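Long-range contacts in desulfoferrodoxin (Rbo) (Treponema pallidum subsp. pallidum str. Nichols, PDB 1Y07), which probably reduces superoxide to hydrogen peroxide at a mononuclear iron centre, as a class III superoxide reductase: residues B[3-8]-B[18-22]; B[82-88]-B[110-116]; B[87-92]-B[104-109]. All blocks are in the same frame, centred on the assembly; numbering follows the deposited sequence.

How the contacts relate
The three contacts illustrate how a small beta protein is assembled: one hairpin laid on a sheet, and that sheet laid on another. Contact 1 is the hairpin near the N-terminus, contact 2 joins the two middle strands of the four-stranded sheet, and contact 3 faces one of that sheet's end strands, 88-93, against the three-stranded sheet. Contacts 2 and 3 lie closest, their centres about 6 Å apart, and share Lys-87 and Gly-88. The centre of contact 1 is about 13 Å from that of contact 2 and 17 Å from that of contact 3; Arg-3 NH1 reaches Thr-85 O at 2.9 Å. The iron is about 14 Å from the Tyr-116 side chain, and all three contacts touch the second subunit.

Contact 1 of 3, residues B[3-8]-B[18-22]; sequences RELSFF and LGMDA
Met-20 lays its thioether across the backbone of Arg-3, just ahead of strand 5-9, and its methyl against Leu-5. Its chain leaves with CG anti to the backbone N (chi1 179°) and then bends twice, which brings SD to 3.2 Å from Arg-3 C, beside the carbonyl, with Arg-3 CB also in touch. Met-20 CE meets Leu-5 CD2 at 3.5 Å, a tight carbon pair made by two side chains crossing at a slant. The same CD2 also touches Leu-18 CD2, so Leu-5, Leu-18 and Met-20 form one apolar face of the antiparallel hairpin.

Ser-6 lies on the other face, opposite Gly-19, in a hydrogen-bonded pair whose two backbone bonds measure 2.9 Å from Ser-6 N to Gly-19 O and 2.8 Å from Gly-19 N to Ser-6 O. The edge of the Phe-8 ring is turned to Gly-19 N and Ala-22 CB. A water gathers three groups here: it donates to Glu-4 O, accepts from Ala-22 N and lies 2.6 Å from Ser-6 OG.

Beyond the paired strands, Asp-21 N gives its proton to Glu-4 O at 2.8 Å, while Asp-21 OD1 takes that of Glu-4 N at 2.9 Å, from above the carboxylate plane. The guanidinium of Arg-3 turns instead to Thr-85 O. Chemically the hairpin is two-sided: its apolar face packs on Ile-89 and, through Leu-18 and Met-20, on Phe-16 of the second subunit, whereas its polar end is fastened by a carboxylate and a water.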
loop_
_atom_site.group_PDB
_atom_site.type_symbol
_atom_site.label_atom_id
_atom_site.label_comp_id
_atom_site.label_asym_id
_atom_site.label_seq_id
_atom_site.Cartn_x
_atom_site.Cartn_y
_atom_site.Cartn_z
ATOM N N ARG B 3 9.415 -7.016 7.591
ATOM C CA ARG B 3 8.242 -6.478 6.861
ATOM C C ARG B 3 8.501 -6.455 5.361
ATOM O O ARG B 3 8.560 -5.401 4.733
ATOM C CB ARG B 3 7.863 -5.095 7.364
ATOM C CG ARG B 3 7.059 -5.140 8.623
ATOM C CD ARG B 3 7.042 -3.787 9.340
ATOM N NE ARG B 3 6.254 -2.838 8.557
ATOM C CZ ARG B 3 6.680 -1.677 8.031
ATOM N NH1 ARG B 3 7.924 -1.242 8.193
ATOM N NH2 ARG B 3 5.815 -0.961 7.330
ATOM N N GLU B 4 8.685 -7.649 4.814
ATOM C CA GLU B 4 9.197 -7.826 3.492
ATOM C C GLU B 4 8.082 -7.663 2.456
ATOM O O GLU B 4 7.070 -8.322 2.549
ATOM C CB GLU B 4 9.742 -9.253 3.379
ATOM C CG GLU B 4 10.798 -9.434 2.296
ATOM C CD GLU B 4 11.102 -10.920 2.020
ATOM O OE1 GLU B 4 11.110 -11.723 2.993
ATOM O OE2 GLU B 4 11.314 -11.291 0.831
ATOM N N LEU B 5 8.320 -6.803 1.474
ATOM C CA LEU B 5 7.384 -6.538 0.386
ATOM C C LEU B 5 7.614 -7.467 -0.813
ATOM O O LEU B 5 8.751 -7.696 -1.225
ATOM C CB LEU B 5 7.520 -5.092 -0.072
ATOM C CG LEU B 5 6.926 -4.065 0.862
ATOM C CD1 LEU B 5 7.132 -2.720 0.297
ATOM C CD2 LEU B 5 5.443 -4.308 1.077
ATOM N N SER B 6 6.526 -8.025 -1.340
ATOM C CA SER B 6 6.549 -8.736 -2.584
ATOM C C SER B 6 5.492 -8.153 -3.500
ATOM O O SER B 6 4.527 -7.534 -3.028
ATOM C CB SER B 6 6.249 -10.230 -2.375
ATOM O OG SER B 6 5.198 -10.430 -1.418
ATOM N N PHE B 7 5.698 -8.373 -4.803
ATOM C CA PHE B 7 4.870 -7.813 -5.854
ATOM C C PHE B 7 4.503 -8.887 -6.822
ATOM O O PHE B 7 5.356 -9.662 -7.239
ATOM C CB PHE B 7 5.636 -6.688 -6.554
ATOM C CG PHE B 7 6.141 -5.637 -5.598
ATOM C CD1 PHE B 7 7.446 -5.690 -5.082
ATOM C CD2 PHE B 7 5.305 -4.604 -5.191
ATOM C CE1 PHE B 7 7.891 -4.701 -4.168
ATOM C CE2 PHE B 7 5.752 -3.639 -4.286
ATOM C CZ PHE B 7 7.047 -3.701 -3.790
ATOM N N PHE B 8 3.233 -8.923 -7.169
ATOM C CA PHE B 8 2.663 -9.920 -8.073
ATOM C C PHE B 8 1.876 -9.121 -9.124
ATOM O O PHE B 8 0.927 -8.430 -8.771
ATOM C CB PHE B 8 1.725 -10.849 -7.308
ATOM C CG PHE B 8 2.365 -11.480 -6.094
ATOM C CD1 PHE B 8 2.524 -10.769 -4.935
ATOM C CD2 PHE B 8 2.815 -12.786 -6.135
ATOM C CE1 PHE B 8 3.123 -11.343 -3.823
ATOM C CE2 PHE B 8 3.426 -13.352 -5.030
ATOM C CZ PHE B 8 3.572 -12.609 -3.862
ATOM N N LEU B 18 0.179 -6.508 -3.826
ATOM C CA LEU B 18 1.299 -6.217 -2.919
ATOM C C LEU B 18 1.176 -7.173 -1.742
ATOM O O LEU B 18 0.150 -7.218 -1.094
ATOM C CB LEU B 18 1.190 -4.728 -2.463
ATOM C CG LEU B 18 2.126 -4.034 -1.474
ATOM C CD1 LEU B 18 2.073 -2.570 -1.825
ATOM C CD2 LEU B 18 1.726 -4.194 0.000
ATOM N N GLY B 19 2.199 -7.980 -1.500
ATOM C CA GLY B 19 2.254 -8.847 -0.344
ATOM C C GLY B 19 3.168 -8.334 0.757
ATOM O O GLY B 19 4.240 -7.787 0.506
ATOM N N MET B 20 2.688 -8.429 1.989
ATOM C CA MET B 20 3.495 -8.077 3.153
ATOM C C MET B 20 3.784 -9.369 3.937
ATOM O O MET B 20 2.852 -10.048 4.405
ATOM C CB MET B 20 2.823 -7.004 4.014
ATOM C CG MET B 20 3.675 -6.636 5.271
ATOM S SD MET B 20 5.372 -5.902 4.990
ATOM C CE MET B 20 4.977 -4.185 4.494
ATOM N N ASP B 21 5.075 -9.717 4.022
ATOM C CA ASP B 21 5.537 -10.954 4.658
ATOM C C ASP B 21 4.913 -12.189 4.057
ATOM O O ASP B 21 4.518 -13.128 4.747
ATOM C CB ASP B 21 5.370 -10.875 6.206
ATOM C CG ASP B 21 6.310 -9.898 6.803
ATOM O OD1 ASP B 21 7.461 -9.801 6.341
ATOM O OD2 ASP B 21 5.969 -9.128 7.717
ATOM N N ALA B 22 4.762 -12.158 2.742
ATOM C CA ALA B 22 4.408 -13.352 1.987
ATOM C C ALA B 22 5.488 -14.420 2.246
ATOM O O ALA B 22 6.684 -14.203 2.033
ATOM C CB ALA B 22 4.361 -13.036 0.520
HETATM O O HOH W 1 6.270 -10.338 0.942
#

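Contact 2 of 3, residues B[82-88]-B[110-116]; sequences CLKTRKG and DQVLEAY
Strands 82-85 and 112-116 run antiparallel, their axes 4.5 Å apart at closest, and Cys-82 pairs with Tyr-116 and Lys-84 with Glu-114 before a classic beta bulge shifts the register: Lys-84 O accepts from both Leu-113 N and Glu-114 N.

Leu-83 and Ala-115 share one face, where Leu-83 CD1 touches Ala-115 CB; the same CD1 also reaches Val-112 CG2 beside it, at 3.6 Å, the two side chains crossing near a right angle. On the other face, Tyr-116 turns its ring edge to Cys-82 O, which lies in the ring plane 3.5 Å from Tyr-116 CD1. Lys-84 passes the same ring at a slant. Trans at chi1 (172°) and bent at chi3, the lysine chain brings Lys-84 CE to 3.9 Å from Tyr-116 OH. A water then joins Lys-84 NZ to that hydroxyl, and Lys-84 NZ also bonds to Arg-3 O.

Past the bulge Arg-86 N still bonds to Gln-111 O, and the carboxylate of Asp-110 adds two more bonds. Thr-85 OG1 donates to the syn lone pair of Asp-110 OD2 at 2.6 Å, whereas Lys-87 N approaches Asp-110 OD1 at 2.9 Å from above the carboxylate plane. Donors on both oxygens restrain the carboxylate and brace the turn, which Thr-85 N to Gly-88 O closes. Further out, Arg-86 and Gln-111 run side by side, Arg-86 CD lying 3.6 Å from Gln-111 NE2.

These are the two central strands of the four-stranded sheet in the immunoglobulin-like beta sandwich of the desulfoferrodoxin family; the bulge lies where strand 78-85 runs into the turn toward strand 88-93.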
loop_
_atom_site.group_PDB
_atom_site.type_symbol
_atom_site.label_atom_id
_atom_site.label_comp_id
_atom_site.label_asym_id
_atom_site.label_seq_id
_atom_site.Cartn_x
_atom_site.Cartn_y
_atom_site.Cartn_z
ATOM N N CYS B 82 6.667 2.445 -4.935
ATOM C CA CYS B 82 6.196 2.019 -3.610
ATOM C C CYS B 82 7.264 2.424 -2.582
ATOM O O CYS B 82 8.453 2.258 -2.825
ATOM C CB CYS B 82 5.963 0.515 -3.616
ATOM S SG CYS B 82 5.567 -0.215 -2.029
ATOM N N LEU B 83 6.842 2.938 -1.444
ATOM C CA LEU B 83 7.712 3.331 -0.367
ATOM C C LEU B 83 7.378 2.535 0.842
ATOM O O LEU B 83 6.211 2.463 1.241
ATOM C CB LEU B 83 7.489 4.809 -0.062
ATOM C CG LEU B 83 8.604 5.549 0.649
ATOM C CD1 LEU B 83 9.832 5.598 -0.138
ATOM C CD2 LEU B 83 8.080 6.933 1.068
ATOM N N LYS B 84 8.379 1.869 1.397
ATOM C CA LYS B 84 8.211 1.266 2.687
ATOM C C LYS B 84 8.833 2.224 3.707
ATOM O O LYS B 84 9.937 2.692 3.489
ATOM C CB LYS B 84 8.926 -0.095 2.780
ATOM C CG LYS B 84 8.882 -0.588 4.229
ATOM C CD LYS B 84 9.311 -2.014 4.404
ATOM C CE LYS B 84 10.757 -2.221 4.275
ATOM N NZ LYS B 84 11.060 -3.654 4.555
ATOM N N THR B 85 8.112 2.524 4.772
ATOM C CA THR B 85 8.573 3.355 5.866
ATOM C C THR B 85 8.472 2.545 7.146
ATOM O O THR B 85 7.947 1.416 7.165
ATOM C CB THR B 85 7.764 4.658 5.997
ATOM O OG1 THR B 85 6.426 4.379 6.420
ATOM C CG2 THR B 85 7.587 5.371 4.635
ATOM N N ARG B 86 8.977 3.130 8.230
ATOM C CA ARG B 86 8.932 2.480 9.535
ATOM C C ARG B 86 7.513 2.171 9.964
ATOM O O ARG B 86 7.248 1.093 10.529
ATOM C CB ARG B 86 9.679 3.317 10.593
ATOM C CG ARG B 86 11.238 3.164 10.474
ATOM C CD ARG B 86 12.042 3.426 11.773
ATOM N NE ARG B 86 12.587 2.176 12.324
ATOM C CZ ARG B 86 13.370 2.086 13.416
ATOM N NH1 ARG B 86 13.739 3.182 14.104
ATOM N NH2 ARG B 86 13.810 0.883 13.823
ATOM N N LYS B 87 6.605 3.109 9.693
ATOM C CA LYS B 87 5.200 3.025 10.166
ATOM C C LYS B 87 4.232 2.406 9.184
ATOM O O LYS B 87 3.154 2.023 9.580
ATOM C CB LYS B 87 4.677 4.400 10.625
ATOM C CG LYS B 87 5.548 5.013 11.678
ATOM C CD LYS B 87 5.654 4.163 12.983
ATOM C CE LYS B 87 6.272 4.897 14.167
ATOM N NZ LYS B 87 5.196 5.704 14.853
ATOM N N GLY B 88 4.621 2.301 7.926
ATOM C CA GLY B 88 3.742 1.812 6.899
ATOM C C GLY B 88 4.298 1.688 5.499
ATOM O O GLY B 88 5.502 1.547 5.282
ATOM N N ASP B 110 7.391 9.131 11.446
ATOM C CA ASP B 110 7.690 8.114 10.440
ATOM C C ASP B 110 9.036 8.423 9.837
ATOM O O ASP B 110 9.532 9.588 9.923
ATOM C CB ASP B 110 6.605 8.085 9.374
ATOM C CG ASP B 110 6.510 6.736 8.668
ATOM O OD1 ASP B 110 7.374 5.866 8.979
ATOM O OD2 ASP B 110 5.658 6.493 7.789
ATOM N N GLN B 111 9.698 7.373 9.346
ATOM C CA GLN B 111 10.968 7.508 8.642
ATOM C C GLN B 111 11.022 6.542 7.483
ATOM O O GLN B 111 10.463 5.450 7.574
ATOM C CB GLN B 111 12.175 7.237 9.587
ATOM C CG GLN B 111 12.187 8.145 10.801
ATOM C CD GLN B 111 13.266 7.861 11.788
ATOM O OE1 GLN B 111 14.170 8.687 11.964
ATOM N NE2 GLN B 111 13.160 6.735 12.505
ATOM N N VAL B 112 11.654 6.934 6.388
ATOM C CA VAL B 112 11.713 6.063 5.211
ATOM C C VAL B 112 12.624 4.871 5.426
ATOM O O VAL B 112 13.650 5.007 6.110
ATOM C CB VAL B 112 12.174 6.863 3.982
ATOM C CG1 VAL B 112 13.591 7.254 4.092
ATOM C CG2 VAL B 112 11.982 6.060 2.716
ATOM N N LEU B 113 12.307 3.724 4.814
ATOM C CA LEU B 113 13.189 2.538 4.806
ATOM C C LEU B 113 13.695 2.169 3.420
ATOM O O LEU B 113 14.881 1.908 3.238
ATOM C CB LEU B 113 12.506 1.318 5.414
ATOM C CG LEU B 113 12.234 1.396 6.916
ATOM C CD1 LEU B 113 11.426 0.190 7.362
ATOM C CD2 LEU B 113 13.536 1.490 7.743
ATOM N N GLU B 114 12.813 2.111 2.436
ATOM C CA GLU B 114 13.156 1.572 1.116
ATOM C C GLU B 114 12.144 2.012 0.076
ATOM O O GLU B 114 10.978 2.183 0.372
ATOM C CB GLU B 114 13.223 0.037 1.152
ATOM C CG GLU B 114 13.800 -0.615 -0.101
ATOM C CD GLU B 114 14.264 -2.066 0.134
ATOM O OE1 GLU B 114 15.179 -2.551 -0.589
ATOM O OE2 GLU B 114 13.728 -2.721 1.049
ATOM N N ALA B 115 12.616 2.205 -1.139
ATOM C CA ALA B 115 11.769 2.535 -2.268
ATOM C C ALA B 115 11.880 1.448 -3.308
ATOM O O ALA B 115 12.945 0.860 -3.445
ATOM C CB ALA B 115 12.150 3.874 -2.862
ATOM N N TYR B 116 10.793 1.235 -4.057
ATOM C CA TYR B 116 10.649 0.207 -5.095
ATOM C C TYR B 116 9.963 0.856 -6.280
ATOM O O TYR B 116 9.085 1.634 -6.080
ATOM C CB TYR B 116 9.821 -1.000 -4.624
ATOM C CG TYR B 116 10.233 -1.555 -3.277
ATOM C CD1 TYR B 116 9.846 -0.916 -2.113
ATOM C CD2 TYR B 116 11.045 -2.691 -3.175
ATOM C CE1 TYR B 116 10.212 -1.397 -0.861
ATOM C CE2 TYR B 116 11.404 -3.188 -1.922
ATOM C CZ TYR B 116 10.992 -2.509 -0.773
ATOM O OH TYR B 116 11.352 -2.914 0.506
HETATM O O HOH W 2 10.816 -5.097 1.655
#

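Contact 3 of 3, residues B[87-92]-B[104-109]; sequences KGIQLK and FALTAD
Gln-90 reaches from strand 88-93 to Phe-104 and Ala-105 of strand 101-105, crossing between the two sheets of the family's beta sandwich. Gln-90 CB lies 3.6 Å from Phe-104 CD2. Because CG stands anti to the carbonyl carbon (chi1 -54°) and the chain then extends, the amide is carried past the ring in the opposite direction, its plane turned 84° from that of the ring. Gln-90 CD sits 3.9 Å from both Phe-104 CD2 and Ala-105 O. At the tip the two branches divide the work: Gln-90 OE1 comes to the ring edge, 3.5 Å from Phe-104 CD2, and probably accepts from a water that accepts from Ala-105 N. Gln-90 NE2 donates to Ala-105 O at 2.9 Å, the oxygen lying close to the amide plane although the donor stands above the carbonyl plane. NE2 also touches Leu-106 CD1. The amide thus meets the Ala-105 carbonyl directly and its N-H through a water, which would favour this rotation of the amide.

Further along strand 88-93, Lys-92 slides past Phe-104, with Lys-92 CG 3.7 Å from Phe-104 CE2, and its amine bonds to Thr-103 O. Strand 88-93 also pairs antiparallel with a strand of the second subunit, so this join lies at the dimer interface, where Gln-90 packs on Gln-90 of the second subunit.

At the other end of the contact, Thr-107 OG1 donates to Asp-109 OD1, while Asp-109 OD2 offers its anti lone pair to Lys-87 NZ, closing a salt bridge at 2.7 Å.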
loop_
_atom_site.group_PDB
_atom_site.type_symbol
_atom_site.label_atom_id
_atom_site.label_comp_id
_atom_site.label_asym_id
_atom_site.label_seq_id
_atom_site.Cartn_x
_atom_site.Cartn_y
_atom_site.Cartn_z
ATOM N N LYS B 87 6.605 3.109 9.693
ATOM C CA LYS B 87 5.200 3.025 10.166
ATOM C C LYS B 87 4.232 2.406 9.184
ATOM O O LYS B 87 3.154 2.023 9.580
ATOM C CB LYS B 87 4.677 4.400 10.625
ATOM C CG LYS B 87 5.548 5.013 11.678
ATOM C CD LYS B 87 5.654 4.163 12.983
ATOM C CE LYS B 87 6.272 4.897 14.167
ATOM N NZ LYS B 87 5.196 5.704 14.853
ATOM N N GLY B 88 4.621 2.301 7.926
ATOM C CA GLY B 88 3.742 1.812 6.899
ATOM C C GLY B 88 4.298 1.688 5.499
ATOM O O GLY B 88 5.502 1.547 5.282
ATOM N N ILE B 89 3.386 1.682 4.532
ATOM C CA ILE B 89 3.726 1.553 3.109
ATOM C C ILE B 89 2.878 2.574 2.351
ATOM O O ILE B 89 1.778 2.942 2.811
ATOM C CB ILE B 89 3.519 0.113 2.506
ATOM C CG1 ILE B 89 2.067 -0.341 2.557
ATOM C CG2 ILE B 89 4.506 -0.873 3.120
ATOM C CD1 ILE B 89 1.817 -1.592 1.830
ATOM N N GLN B 90 3.385 2.995 1.202
ATOM C CA GLN B 90 2.654 3.825 0.259
ATOM C C GLN B 90 2.930 3.368 -1.157
ATOM O O GLN B 90 3.974 2.809 -1.443
ATOM C CB GLN B 90 3.104 5.271 0.329
ATOM C CG GLN B 90 3.028 5.800 1.722
ATOM C CD GLN B 90 3.032 7.374 1.762
ATOM O OE1 GLN B 90 2.402 7.984 0.966
ATOM N NE2 GLN B 90 3.769 7.950 2.717
ATOM N N LEU B 91 1.978 3.610 -2.037
ATOM C CA LEU B 91 2.205 3.359 -3.429
ATOM C C LEU B 91 1.487 4.413 -4.231
ATOM O O LEU B 91 0.347 4.765 -3.946
ATOM C CB LEU B 91 1.826 1.934 -3.803
ATOM C CG LEU B 91 2.158 1.431 -5.230
ATOM C CD1 LEU B 91 2.321 -0.081 -5.269
ATOM C CD2 LEU B 91 1.082 1.911 -6.120
ATOM N N LYS B 92 2.208 4.992 -5.187
ATOM C CA LYS B 92 1.616 5.928 -6.133
ATOM C C LYS B 92 1.969 5.532 -7.543
ATOM O O LYS B 92 3.140 5.275 -7.871
ATOM C CB LYS B 92 2.174 7.369 -5.883
ATOM C CG LYS B 92 1.699 8.006 -4.583
ATOM C CD LYS B 92 2.197 9.441 -4.379
ATOM C CE LYS B 92 1.386 10.212 -3.368
ATOM N NZ LYS B 92 1.760 11.579 -3.279
ATOM N N PHE B 104 6.231 11.473 -1.785
ATOM C CA PHE B 104 5.382 10.960 -0.745
ATOM C C PHE B 104 5.546 11.870 0.457
ATOM O O PHE B 104 6.620 12.433 0.641
ATOM C CB PHE B 104 5.876 9.591 -0.359
ATOM C CG PHE B 104 5.808 8.594 -1.490
ATOM C CD1 PHE B 104 6.900 8.398 -2.318
ATOM C CD2 PHE B 104 4.682 7.848 -1.699
ATOM C CE1 PHE B 104 6.868 7.475 -3.381
ATOM C CE2 PHE B 104 4.658 6.897 -2.753
ATOM C CZ PHE B 104 5.740 6.746 -3.586
ATOM N N ALA B 105 4.525 11.959 1.298
ATOM C CA ALA B 105 4.597 12.642 2.582
ATOM C C ALA B 105 4.515 11.701 3.767
ATOM O O ALA B 105 3.752 10.683 3.702
ATOM C CB ALA B 105 3.461 13.657 2.639
ATOM N N LEU B 106 5.277 11.994 4.828
ATOM C CA LEU B 106 5.371 11.207 6.041
ATOM C C LEU B 106 4.884 12.028 7.213
ATOM O O LEU B 106 5.002 13.256 7.214
ATOM C CB LEU B 106 6.847 10.709 6.233
ATOM C CG LEU B 106 7.248 9.411 5.479
ATOM C CD1 LEU B 106 7.089 9.526 3.941
ATOM C CD2 LEU B 106 8.677 8.952 5.861
ATOM N N THR B 107 4.347 11.369 8.218
ATOM C CA THR B 107 4.084 11.978 9.488
ATOM C C THR B 107 5.430 12.147 10.243
ATOM O O THR B 107 6.451 11.526 9.931
ATOM C CB THR B 107 3.104 11.215 10.308
ATOM O OG1 THR B 107 3.482 9.827 10.369
ATOM C CG2 THR B 107 1.728 11.199 9.607
ATOM N N ALA B 108 5.418 13.032 11.221
ATOM C CA ALA B 108 6.650 13.363 11.946
ATOM C C ALA B 108 7.298 12.179 12.651
ATOM O O ALA B 108 8.510 12.174 12.850
ATOM C CB ALA B 108 6.386 14.488 12.941
ATOM N N ASP B 109 6.501 11.151 12.931
ATOM C CA ASP B 109 6.964 9.998 13.677
ATOM C C ASP B 109 7.466 8.908 12.753
ATOM O O ASP B 109 7.959 7.876 13.233
ATOM C CB ASP B 109 5.851 9.444 14.533
ATOM C CG ASP B 109 4.636 9.022 13.684
ATOM O OD1 ASP B 109 3.982 9.892 13.110
ATOM O OD2 ASP B 109 4.290 7.867 13.546
HETATM O O HOH W 3 1.855 10.709 0.944
#